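Local atomic coordinates of signal recognition 54 kDa protein (Pyrococcus furiosus, PDB entry 3DM5), a protein that belongs to the SRP54 family of signal recognition particle proteins, joining a helical bundle, a P-loop nucleotide-binding domain and a helical C-terminal domain. Residues Thr116-Ala121 with Gln149-Tyr154; Pro213-Leu218 with Pro268-Gly273; Glu321-Gly326 with Leu330-Ala335. All blocks are in the same frame, centred on the assembly; numbering follows the deposited sequence.

Interaction 1: Thr116-Ala121 with Gln149-Tyr154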
# COMPACT_ATOMS: atom_id res chain seq x y z
N THR A 116 27.36 12.68 9.42
CA THR A 116 28.24 12.30 8.33
C THR A 116 29.72 12.59 8.64
O THR A 116 30.61 11.88 8.17
CB THR A 116 27.81 12.97 7.02
OG1 THR A 116 26.40 12.79 6.83
CG2 THR A 116 28.59 12.38 5.83
N VAL A 117 30.00 13.60 9.45
CA VAL A 117 31.39 13.93 9.73
C VAL A 117 31.98 12.76 10.52
O VAL A 117 33.11 12.34 10.25
CB VAL A 117 31.55 15.27 10.49
CG1 VAL A 117 32.91 15.39 11.17
CG2 VAL A 117 31.28 16.44 9.55
N ALA A 118 31.21 12.23 11.46
CA ALA A 118 31.64 11.08 12.28
C ALA A 118 31.78 9.82 11.46
O ALA A 118 32.74 9.06 11.64
CB ALA A 118 30.68 10.85 13.44
N LYS A 119 30.81 9.59 10.57
CA LYS A 119 30.83 8.42 9.72
C LYS A 119 32.08 8.37 8.86
O LYS A 119 32.72 7.31 8.74
CB LYS A 119 29.58 8.39 8.82
CG LYS A 119 28.27 8.15 9.56
CD LYS A 119 27.13 8.22 8.58
CE LYS A 119 25.77 8.01 9.22
NZ LYS A 119 24.77 7.79 8.12
N LEU A 120 32.39 9.51 8.24
CA LEU A 120 33.58 9.65 7.40
C LEU A 120 34.88 9.49 8.22
O LEU A 120 35.80 8.79 7.81
CB LEU A 120 33.54 10.98 6.66
CG LEU A 120 34.42 11.13 5.43
CD1 LEU A 120 34.15 10.03 4.43
CD2 LEU A 120 34.19 12.48 4.83
N ALA A 121 34.94 10.08 9.40
CA ALA A 121 36.11 9.90 10.25
C ALA A 121 36.31 8.42 10.58
O ALA A 121 37.41 7.88 10.44
CB ALA A 121 35.97 10.70 11.52
N GLN A 149 30.26 12.44 21.52
CA GLN A 149 29.36 11.29 21.65
C GLN A 149 29.59 10.21 20.58
O GLN A 149 29.70 9.03 20.89
CB GLN A 149 27.89 11.77 21.63
CG GLN A 149 26.89 10.70 21.22
CD GLN A 149 25.62 11.28 20.61
OE1 GLN A 149 25.39 12.48 20.66
NE2 GLN A 149 24.80 10.43 20.04
N LEU A 150 29.68 10.62 19.32
CA LEU A 150 29.85 9.64 18.25
C LEU A 150 31.26 9.05 18.16
O LEU A 150 31.45 7.95 17.66
CB LEU A 150 29.46 10.24 16.89
CG LEU A 150 28.04 10.80 16.74
CD1 LEU A 150 27.84 11.60 15.45
CD2 LEU A 150 27.06 9.66 16.83
N LEU A 151 32.24 9.81 18.64
CA LEU A 151 33.61 9.55 18.23
C LEU A 151 34.57 9.13 19.35
O LEU A 151 35.59 8.51 19.07
CB LEU A 151 34.16 10.76 17.46
CG LEU A 151 33.68 10.95 16.02
CD1 LEU A 151 34.26 12.22 15.44
CD2 LEU A 151 34.03 9.74 15.16
N ASP A 152 34.23 9.45 20.59
CA ASP A 152 35.12 9.09 21.72
C ASP A 152 35.45 7.59 21.78
O ASP A 152 36.59 7.23 22.06
CB ASP A 152 34.55 9.53 23.07
CG ASP A 152 34.67 11.03 23.33
OD1 ASP A 152 35.23 11.76 22.49
OD2 ASP A 152 34.19 11.47 24.40
N ARG A 153 34.45 6.74 21.51
CA ARG A 153 34.63 5.30 21.58
C ARG A 153 35.79 4.88 20.70
O ARG A 153 36.41 3.86 20.94
CB ARG A 153 33.40 4.51 21.11
CG ARG A 153 32.17 5.35 20.82
CD ARG A 153 30.97 4.50 20.37
NE ARG A 153 29.72 5.17 20.74
CZ ARG A 153 28.95 5.87 19.91
NH1 ARG A 153 29.26 5.97 18.61
NH2 ARG A 153 27.86 6.46 20.39
N TYR A 154 36.05 5.66 19.67
CA TYR A 154 37.06 5.26 18.70
C TYR A 154 38.36 5.99 18.95
O TYR A 154 39.35 5.78 18.26
CB TYR A 154 36.55 5.44 17.27
CG TYR A 154 35.22 4.75 17.06
CD1 TYR A 154 35.15 3.37 16.89
CD2 TYR A 154 34.04 5.47 17.08
CE1 TYR A 154 33.93 2.73 16.72
CE2 TYR A 154 32.82 4.85 16.91
CZ TYR A 154 32.77 3.49 16.74
OH TYR A 154 31.55 2.89 16.56
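Ala118 on helix 113-125 sits against two consecutive leucines, Leu150 and Leu151, of helix 142-151, and its lone methyl group is the hub of a contact made mainly of apolar side chains. The backbones come close, with the CA atoms of Ala118 and Leu150 6.4 Å apart, a separation that the small alanine permits. Leu150 approaches with both the root and one branch of its side chain: CB of Ala118 lies 3.7 Å from CB of Leu150 and 3.6 Å from CD1. Leu151 uses its CD2 branch instead. This methyl reaches 3.9 Å from Ala118 CB and 3.8 Å from the carbonyl O of Ala118, then extends one turn along the helix to Ala121, whose CB is 4.2 Å from it. In Leu151, CG stands anti to the carbonyl carbon (chi1 -76°), which turns the branched end toward the two alanines. Both helices belong to the P-loop nucleotide-binding fold; helix 113-125 follows the probable Walker A loop and helix 142-151 links strand 131-135 to strand 157-159. Beneath them, Val133 of strand 131-135 is shared, touched by Ala121 and by Leu151, while Val117 and Leu120 pack against strand 101-106. Ile278 packs on Ala118 from a loop. On another face of the helix, Lys119 touches the bound GDP and gives its NZ to the carbonyl oxygens of Gly275 and Asp280. The side chain of Leu150 lies about 6 Å from GDP.

Interaction 2: Pro213-Leu218 with Pro268-Gly273. With GDP (guanosine-5'-diphosphate), chain J.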
# COMPACT_ATOMS: atom_id res chain seq x y z
N PRO A 213 41.64 23.36 1.89
CA PRO A 213 41.39 21.93 2.06
C PRO A 213 41.76 21.20 0.79
O PRO A 213 41.78 21.79 -0.30
CB PRO A 213 39.87 21.85 2.25
CG PRO A 213 39.34 23.24 2.05
CD PRO A 213 40.42 24.07 1.47
N HIS A 214 42.02 19.91 0.92
CA HIS A 214 42.13 19.07 -0.26
C HIS A 214 40.79 18.95 -1.00
O HIS A 214 40.76 18.80 -2.21
CB HIS A 214 42.64 17.66 0.08
CG HIS A 214 42.52 16.70 -1.06
ND1 HIS A 214 41.68 15.61 -1.03
CD2 HIS A 214 43.09 16.70 -2.29
CE1 HIS A 214 41.76 14.96 -2.18
NE2 HIS A 214 42.61 15.61 -2.96
N GLU A 215 39.69 19.01 -0.26
CA GLU A 215 38.38 18.78 -0.85
C GLU A 215 37.27 19.45 -0.05
O GLU A 215 37.34 19.55 1.18
CB GLU A 215 38.11 17.28 -0.98
CG GLU A 215 37.00 16.94 -1.91
CD GLU A 215 37.13 15.55 -2.50
OE1 GLU A 215 38.27 15.09 -2.73
OE2 GLU A 215 36.08 14.91 -2.75
N VAL A 216 36.25 19.92 -0.74
CA VAL A 216 35.10 20.48 -0.06
C VAL A 216 33.91 19.57 -0.33
O VAL A 216 33.61 19.27 -1.48
CB VAL A 216 34.84 21.92 -0.49
CG1 VAL A 216 33.56 22.44 0.11
CG2 VAL A 216 36.00 22.78 -0.08
N ILE A 217 33.26 19.10 0.73
CA ILE A 217 32.20 18.09 0.60
C ILE A 217 30.90 18.64 1.12
O ILE A 217 30.78 18.97 2.31
CB ILE A 217 32.52 16.82 1.37
CG1 ILE A 217 33.79 16.16 0.86
CG2 ILE A 217 31.39 15.84 1.23
CD1 ILE A 217 34.21 14.96 1.69
N LEU A 218 29.93 18.77 0.22
CA LEU A 218 28.59 19.23 0.55
C LEU A 218 27.73 18.01 0.89
O LEU A 218 27.69 17.02 0.15
CB LEU A 218 27.99 20.00 -0.61
CG LEU A 218 26.51 20.36 -0.38
CD1 LEU A 218 26.38 21.20 0.90
CD2 LEU A 218 25.88 21.04 -1.59
N PRO A 268 30.58 15.06 -8.25
CA PRO A 268 30.85 13.68 -7.89
C PRO A 268 30.21 13.31 -6.56
O PRO A 268 30.45 14.02 -5.57
CB PRO A 268 32.38 13.64 -7.73
CG PRO A 268 32.83 15.04 -7.73
CD PRO A 268 31.66 15.96 -7.83
N ILE A 269 29.41 12.24 -6.54
CA ILE A 269 28.90 11.69 -5.30
C ILE A 269 29.91 10.65 -4.85
O ILE A 269 30.17 9.69 -5.58
CB ILE A 269 27.55 10.99 -5.50
CG1 ILE A 269 26.54 11.94 -6.13
CG2 ILE A 269 27.03 10.46 -4.18
CD1 ILE A 269 25.43 11.23 -6.82
N LYS A 270 30.48 10.85 -3.65
CA LYS A 270 31.52 9.96 -3.13
C LYS A 270 31.00 8.94 -2.09
O LYS A 270 31.47 7.82 -2.03
CB LYS A 270 32.66 10.78 -2.55
CG LYS A 270 33.09 11.92 -3.45
CD LYS A 270 34.45 11.68 -4.06
CE LYS A 270 34.92 12.87 -4.91
NZ LYS A 270 36.40 12.97 -5.01
N PHE A 271 30.04 9.33 -1.27
CA PHE A 271 29.44 8.40 -0.32
C PHE A 271 27.96 8.64 -0.23
O PHE A 271 27.47 9.69 -0.62
CB PHE A 271 30.03 8.57 1.09
CG PHE A 271 31.52 8.44 1.16
CD1 PHE A 271 32.34 9.49 0.76
CD2 PHE A 271 32.11 7.30 1.67
CE1 PHE A 271 33.72 9.40 0.84
CE2 PHE A 271 33.48 7.19 1.76
CZ PHE A 271 34.29 8.25 1.33
N ILE A 272 27.25 7.66 0.31
CA ILE A 272 25.85 7.85 0.65
C ILE A 272 25.68 7.49 2.10
O ILE A 272 26.34 6.59 2.59
CB ILE A 272 24.93 7.00 -0.24
CG1 ILE A 272 25.36 5.53 -0.27
CG2 ILE A 272 24.91 7.57 -1.65
CD1 ILE A 272 24.33 4.61 -0.86
N GLY A 273 24.83 8.24 2.79
CA GLY A 273 24.42 7.87 4.14
C GLY A 273 23.20 6.95 4.13
O GLY A 273 22.29 7.11 3.32
PB GDP J . 22.83 18.26 11.27
O1B GDP J . 22.31 17.92 9.91
O2B GDP J . 22.16 19.53 11.73
O3B GDP J . 24.33 18.41 11.21
O3A GDP J . 22.35 17.19 12.38
PA GDP J . 22.54 15.60 12.35
O1A GDP J . 22.25 15.00 13.70
O2A GDP J . 23.91 15.18 11.89
O5' GDP J . 21.37 15.14 11.35
C5' GDP J . 20.03 15.39 11.78
C4' GDP J . 19.22 14.09 11.81
O4' GDP J . 19.35 13.29 10.62
C3' GDP J . 19.64 13.22 12.98
O3' GDP J . 18.41 12.76 13.57
C2' GDP J . 20.41 12.08 12.34
O2' GDP J . 20.24 10.85 13.01
C1' GDP J . 19.74 11.95 11.00
N9 GDP J . 20.58 11.37 9.95
C8 GDP J . 21.76 11.80 9.47
N7 GDP J . 22.20 10.99 8.46
C5 GDP J . 21.26 10.04 8.28
C6 GDP J . 21.05 8.86 7.40
O6 GDP J . 21.87 8.54 6.51
N1 GDP J . 19.94 8.14 7.58
C2 GDP J . 19.01 8.45 8.51
N2 GDP J . 17.91 7.67 8.62
N3 GDP J . 19.13 9.51 9.33
C4 GDP J . 20.21 10.30 9.27
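In the central beta sheet of the nucleotide-binding domain, Glu215 and Lys270 reach toward each other from strands 215-221 and 269-273, which are not neighbours: strand 242-247 runs between them. Their side chains come from opposite directions and meet in a salt bridge, with NZ of Lys270 3.0 Å from OE2 of Glu215. The ammonium group is on the syn side of that oxygen, 26° out of the carboxylate plane, and it favours one oxygen, since OE1 of Glu215 is 3.6 Å from the same NZ. Glu215 stretches across with CG anti to the backbone N (chi1 -163°) and an extended chain, whereas Lys270 bends at chi2 (-110°) on its way. Ser243 of the intervening strand hydrogen-bonds Glu215 OE2, and the carbonyl O of Pro93 takes a further bond from Lys270 NZ, so each charged end has a second partner. Ile217 and Phe271 both pack on Ile245 of that middle strand. At the far end of segment 268-273, the backbone C of Gly273 lies 3.2 Å from O6 of GDP. A mainly parallel sheet with its nucleotide pocket at the C-terminal ends of the strands is the arrangement of the P-loop NTPase fold, among other alpha/beta nucleotide-binding folds.

Interaction 3: Glu321-Gly326 with Leu330-Ala335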
# COMPACT_ATOMS: atom_id res chain seq x y z
N GLU A 321 6.75 -41.44 2.34
CA GLU A 321 6.30 -42.51 3.23
C GLU A 321 4.89 -42.94 2.90
O GLU A 321 4.51 -44.09 3.12
CB GLU A 321 6.43 -42.11 4.70
CG GLU A 321 7.85 -42.20 5.22
CD GLU A 321 7.98 -41.76 6.66
OE1 GLU A 321 7.76 -40.56 6.93
OE2 GLU A 321 8.33 -42.61 7.51
N ARG A 322 4.10 -42.01 2.37
CA ARG A 322 2.76 -42.31 1.88
C ARG A 322 2.84 -43.21 0.65
O ARG A 322 2.00 -44.10 0.47
CB ARG A 322 1.98 -41.04 1.51
CG ARG A 322 1.29 -40.32 2.67
CD ARG A 322 0.38 -39.21 2.12
NE ARG A 322 1.08 -38.33 1.17
CZ ARG A 322 1.05 -38.47 -0.16
NH1 ARG A 322 0.34 -39.45 -0.72
NH2 ARG A 322 1.72 -37.63 -0.93
N PHE A 323 3.83 -42.97 -0.20
CA PHE A 323 4.01 -43.78 -1.40
C PHE A 323 4.37 -45.21 -1.02
O PHE A 323 3.91 -46.17 -1.65
CB PHE A 323 5.09 -43.20 -2.31
CG PHE A 323 4.81 -41.79 -2.78
CD1 PHE A 323 3.55 -41.23 -2.62
CD2 PHE A 323 5.81 -41.04 -3.39
CE1 PHE A 323 3.30 -39.93 -3.06
CE2 PHE A 323 5.56 -39.76 -3.83
CZ PHE A 323 4.31 -39.20 -3.66
N LEU A 324 5.21 -45.35 0.01
CA LEU A 324 5.69 -46.65 0.46
C LEU A 324 4.54 -47.55 0.88
O LEU A 324 4.57 -48.76 0.66
CB LEU A 324 6.67 -46.49 1.63
CG LEU A 324 7.90 -45.63 1.31
CD1 LEU A 324 8.96 -45.78 2.40
CD2 LEU A 324 8.47 -45.97 -0.06
N ARG A 325 3.52 -46.95 1.48
CA ARG A 325 2.33 -47.69 1.87
C ARG A 325 1.34 -47.76 0.71
O ARG A 325 0.17 -48.11 0.88
CB ARG A 325 1.68 -47.04 3.10
CG ARG A 325 2.67 -46.70 4.20
CD ARG A 325 2.01 -46.00 5.38
NE ARG A 325 3.01 -45.46 6.30
CZ ARG A 325 3.42 -44.19 6.32
NH1 ARG A 325 2.91 -43.31 5.46
NH2 ARG A 325 4.34 -43.80 7.19
N GLY A 326 1.84 -47.44 -0.49
CA GLY A 326 1.04 -47.55 -1.70
C GLY A 326 0.03 -46.44 -1.92
O GLY A 326 -0.74 -46.48 -2.88
N LEU A 330 -2.22 -40.58 -9.24
CA LEU A 330 -1.95 -40.01 -10.55
C LEU A 330 -1.54 -38.55 -10.42
O LEU A 330 -0.86 -38.01 -11.29
CB LEU A 330 -3.18 -40.13 -11.44
CG LEU A 330 -3.23 -41.40 -12.27
CD1 LEU A 330 -4.63 -41.97 -12.31
CD2 LEU A 330 -2.72 -41.10 -13.67
N LYS A 331 -1.95 -37.93 -9.32
CA LYS A 331 -1.57 -36.56 -9.05
C LYS A 331 -0.10 -36.53 -8.63
O LYS A 331 0.68 -35.71 -9.12
CB LYS A 331 -2.45 -35.98 -7.94
CG LYS A 331 -2.92 -34.56 -8.19
CD LYS A 331 -4.36 -34.51 -8.67
CE LYS A 331 -5.32 -34.29 -7.51
NZ LYS A 331 -5.49 -32.85 -7.17
N ASP A 332 0.27 -37.43 -7.72
CA ASP A 332 1.66 -37.60 -7.31
C ASP A 332 2.61 -37.86 -8.50
O ASP A 332 3.71 -37.30 -8.55
CB ASP A 332 1.77 -38.74 -6.31
CG ASP A 332 1.10 -38.41 -4.99
OD1 ASP A 332 0.42 -39.29 -4.42
OD2 ASP A 332 1.27 -37.27 -4.51
N MET A 333 2.18 -38.69 -9.45
CA MET A 333 2.96 -38.97 -10.65
C MET A 333 3.01 -37.75 -11.59
O MET A 333 4.09 -37.32 -12.01
CB MET A 333 2.40 -40.18 -11.39
CG MET A 333 3.26 -40.66 -12.55
SD MET A 333 2.37 -41.63 -13.79
CE MET A 333 1.46 -40.34 -14.63
N TYR A 334 1.84 -37.22 -11.91
CA TYR A 334 1.70 -35.97 -12.66
C TYR A 334 2.76 -34.97 -12.24
O TYR A 334 3.33 -34.27 -13.08
CB TYR A 334 0.31 -35.37 -12.40
CG TYR A 334 -0.08 -34.20 -13.29
CD1 TYR A 334 -1.23 -34.26 -14.09
CD2 TYR A 334 0.66 -33.03 -13.32
CE1 TYR A 334 -1.61 -33.20 -14.89
CE2 TYR A 334 0.29 -31.96 -14.12
CZ TYR A 334 -0.85 -32.05 -14.91
OH TYR A 334 -1.23 -31.00 -15.71
N ALA A 335 3.01 -34.90 -10.94
CA ALA A 335 3.96 -33.97 -10.35
C ALA A 335 5.41 -34.44 -10.49
O ALA A 335 6.28 -33.69 -10.92
CB ALA A 335 3.63 -33.72 -8.89
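Arg322 and Phe323, consecutive residues near the end of helix 313-324, both meet Asp332 of helix 330-341. Arg322 comes first, its chain bent at chi3 (-50°) so that the guanidinium turns its edge to the carboxylate; the two planes are 30° apart. The resulting salt bridge is long, 3.6 Å from NH2 of Arg322 to OD2 of Asp332. Phe323 follows with the outer part of its ring: CE1 is 3.2 Å from OD1 of Asp332, and CZ is 3.7 Å from CB of Asp332. The ring and the carboxylate are inclined at 57°. The same ring meets Phe328 edge to face and also touches Phe426. Beyond it Arg325 leaves the helical path, and Gly326, at a positive phi, returns its N to O of Phe323 at 2.7 Å, beginning the short turn to the next helix. There Asp332 OD1 accepts a bond from Thr329 N, just before the helix. Its OD2 forms a salt bridge with Arg288 of the third subunit. With two arginines and a backbone N-H around it, this buried carboxylate is probably ionised, and Arg322, also in a weak, long ion pair with Asp319, probably adds mainly a longer-range electrostatic pull.

How the interactions relate
From the N terminus, interaction 1 comes first and closes a loop of 27 residues that passes through strand 131-135. Interaction 2 closes a longer one, 49 residues including strand 242-247. Interaction 3 spans only the three-residue turn between consecutive helices. The loops follow one another in series, so none nests or crosses. Interactions 1 and 2 nevertheless meet in the same domain, helix against sheet: Leu120 CD1 lies 3.6 Å from Phe271 CZ, and Lys119 NZ 4.0 Å from Gly273 CA, beside the nucleotide. Interaction 3 stands apart in the C-terminal helical region, its centre 62 and 64 Å from those of interactions 1 and 2, across the chain's centre.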